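Local coordinates for probable fatty acyl-CoA transferase Rv3272 (Mycobacterium tuberculosis, PDB 5YX6), which probably transfers coenzyme A in fatty acid metabolism and binds fatty acyl-CoAs of varying chain length, palmitoyl-CoA most tightly, at residues V76-T81 against Q87-L92. Sequence-based numbering, arbitrary orientation.
Sequences VTVDLT and QQMLRL
The side-chain amide of Gln88 meets Val78 with its oxygen end: Gln88 OE1 lies 3.5 Å from the methyl Val78 CG2, a van der Waals contact, not a hydrogen bond. The two side chains run past each other in opposite directions. The setting is a beta-alpha-beta crossover of the Rossmann fold domain. Strand 74-77 is the outermost on one side of the parallel sheet in this chain. Helix 83-94 leads from it to strand 98-101, three places across in the sheet.

Two other flat groups are engaged within their own segments. One face of the Arg91 guanidinium carries Gln87 O, 3.6 Å above the plane and shifted toward the rim. The Asp79 carboxylate is met from above, 38° out of its plane, by Thr81 OG1, which is hydrogen-bonded to OD1.

Met89 is the main link from the helix. Its CG stands beside the backbone N (chi1 -73°), and the chain then turns about CB-CG (chi2 -56°) and about CG-SD. This brings Met89 CE to 4.3 Å from Val76 CG2, near the strand end. Met89 CE also lies 4.4 Å from Val78 CG2, just past the strand. Phe18, Val41 and Leu391 also touch Met89. Helix 387-390 joins the same buried apolar layer, with Phe390 on both Val76 and Leu92. At the loop end, Leu80 crosses Met89 at about a right angle. Leu80 CD2 reaches to 3.7 Å from Met89 CG.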
loop_
_atom_site.group_PDB
_atom_site.type_symbol
_atom_site.label_atom_id
_atom_site.label_comp_id
_atom_site.label_asym_id
_atom_site.label_seq_id
_atom_site.Cartn_x
_atom_site.Cartn_y
_atom_site.Cartn_z
ATOM N N VAL A 76 3.039 -0.962 -28.362
ATOM C CA VAL A 76 2.944 -1.793 -29.541
ATOM C C VAL A 76 1.570 -2.440 -29.485
ATOM O O VAL A 76 1.057 -2.762 -28.410
ATOM C CB VAL A 76 4.080 -2.857 -29.659
ATOM C CG1 VAL A 76 5.446 -2.179 -29.656
ATOM C CG2 VAL A 76 3.984 -3.910 -28.561
ATOM N N THR A 77 0.963 -2.587 -30.653
ATOM C CA THR A 77 -0.324 -3.228 -30.769
ATOM C C THR A 77 -0.133 -4.560 -31.463
ATOM O O THR A 77 0.493 -4.659 -32.528
ATOM C CB THR A 77 -1.312 -2.320 -31.525
ATOM O OG1 THR A 77 -2.295 -1.830 -30.603
ATOM C CG2 THR A 77 -2.002 -3.056 -32.668
ATOM N N VAL A 78 -0.649 -5.601 -30.829
ATOM C CA VAL A 78 -0.437 -6.941 -31.329
ATOM C C VAL A 78 -1.577 -7.876 -30.915
ATOM O O VAL A 78 -2.153 -7.716 -29.840
ATOM C CB VAL A 78 0.927 -7.452 -30.807
ATOM C CG1 VAL A 78 0.772 -8.667 -29.912
ATOM C CG2 VAL A 78 1.897 -7.694 -31.949
ATOM N N ASP A 79 -1.890 -8.848 -31.769
ATOM C CA ASP A 79 -2.856 -9.900 -31.442
ATOM C C ASP A 79 -2.109 -11.158 -31.031
ATOM O O ASP A 79 -1.592 -11.878 -31.884
ATOM C CB ASP A 79 -3.780 -10.202 -32.625
ATOM C CG ASP A 79 -4.764 -11.345 -32.334
ATOM O OD1 ASP A 79 -4.862 -11.795 -31.168
ATOM O OD2 ASP A 79 -5.446 -11.800 -33.278
ATOM N N LEU A 80 -2.082 -11.433 -29.730
ATOM C CA LEU A 80 -1.188 -12.448 -29.172
ATOM C C LEU A 80 -1.522 -13.900 -29.556
ATOM O O LEU A 80 -0.690 -14.794 -29.378
ATOM C CB LEU A 80 -1.163 -12.310 -27.648
ATOM C CG LEU A 80 -0.363 -11.123 -27.096
ATOM C CD1 LEU A 80 -0.568 -11.001 -25.589
ATOM C CD2 LEU A 80 1.115 -11.257 -27.425
ATOM N N THR A 81 -2.718 -14.133 -30.098
ATOM C CA THR A 81 -3.118 -15.485 -30.504
ATOM C C THR A 81 -2.502 -15.948 -31.827
ATOM O O THR A 81 -2.399 -17.148 -32.070
ATOM C CB THR A 81 -4.646 -15.611 -30.631
ATOM O OG1 THR A 81 -5.140 -14.626 -31.546
ATOM C CG2 THR A 81 -5.312 -15.423 -29.278
ATOM N N GLN A 87 6.056 -14.506 -32.495
ATOM C CA GLN A 87 7.437 -14.351 -32.925
ATOM C C GLN A 87 7.974 -12.943 -32.694
ATOM O O GLN A 87 9.142 -12.768 -32.353
ATOM C CB GLN A 87 7.579 -14.727 -34.397
ATOM C CG GLN A 87 7.474 -16.219 -34.645
ATOM C CD GLN A 87 8.467 -17.008 -33.808
ATOM O OE1 GLN A 87 8.095 -17.968 -33.127
ATOM N NE2 GLN A 87 9.735 -16.595 -33.838
ATOM N N GLN A 88 7.133 -11.941 -32.907
ATOM C CA GLN A 88 7.526 -10.559 -32.661
ATOM C C GLN A 88 7.807 -10.331 -31.174
ATOM O O GLN A 88 8.778 -9.665 -30.801
ATOM C CB GLN A 88 6.430 -9.615 -33.145
ATOM C CG GLN A 88 6.409 -9.436 -34.645
ATOM C CD GLN A 88 5.159 -8.742 -35.122
ATOM O OE1 GLN A 88 4.151 -8.697 -34.419
ATOM N NE2 GLN A 88 5.208 -8.205 -36.328
ATOM N N MET A 89 6.968 -10.931 -30.336
ATOM C CA MET A 89 7.100 -10.826 -28.896
ATOM C C MET A 89 8.333 -11.560 -28.408
ATOM O O MET A 89 8.982 -11.117 -27.461
ATOM C CB MET A 89 5.849 -11.369 -28.209
ATOM C CG MET A 89 4.620 -10.465 -28.333
ATOM S SD MET A 89 4.877 -8.778 -27.735
ATOM C CE MET A 89 5.305 -7.896 -29.242
ATOM N N LEU A 90 8.642 -12.692 -29.036
ATOM C CA LEU A 90 9.841 -13.444 -28.683
ATOM C C LEU A 90 11.088 -12.647 -29.047
ATOM O O LEU A 90 12.043 -12.600 -28.279
ATOM C CB LEU A 90 9.861 -14.816 -29.364
ATOM C CG LEU A 90 8.841 -15.849 -28.879
ATOM C CD1 LEU A 90 8.749 -17.013 -29.840
ATOM C CD2 LEU A 90 9.188 -16.347 -27.498
ATOM N N ARG A 91 11.071 -12.005 -30.208
ATOM C CA ARG A 91 12.204 -11.189 -30.628
ATOM C C ARG A 91 12.333 -9.936 -29.773
ATOM O O ARG A 91 13.439 -9.514 -29.444
ATOM C CB ARG A 91 12.085 -10.806 -32.101
ATOM C CG ARG A 91 12.346 -11.966 -33.040
ATOM C CD ARG A 91 12.323 -11.524 -34.489
ATOM N NE ARG A 91 11.587 -12.475 -35.313
ATOM C CZ ARG A 91 10.402 -12.229 -35.867
ATOM N NH1 ARG A 91 9.805 -11.052 -35.693
ATOM N NH2 ARG A 91 9.812 -13.164 -36.600
ATOM N N LEU A 92 11.197 -9.334 -29.430
ATOM C CA LEU A 92 11.200 -8.151 -28.592
ATOM C C LEU A 92 11.714 -8.511 -27.186
ATOM O O LEU A 92 12.474 -7.757 -26.585
ATOM C CB LEU A 92 9.802 -7.529 -28.539
ATOM C CG LEU A 92 9.640 -6.163 -27.877
ATOM C CD1 LEU A 92 10.721 -5.206 -28.345
ATOM C CD2 LEU A 92 8.249 -5.591 -28.147
#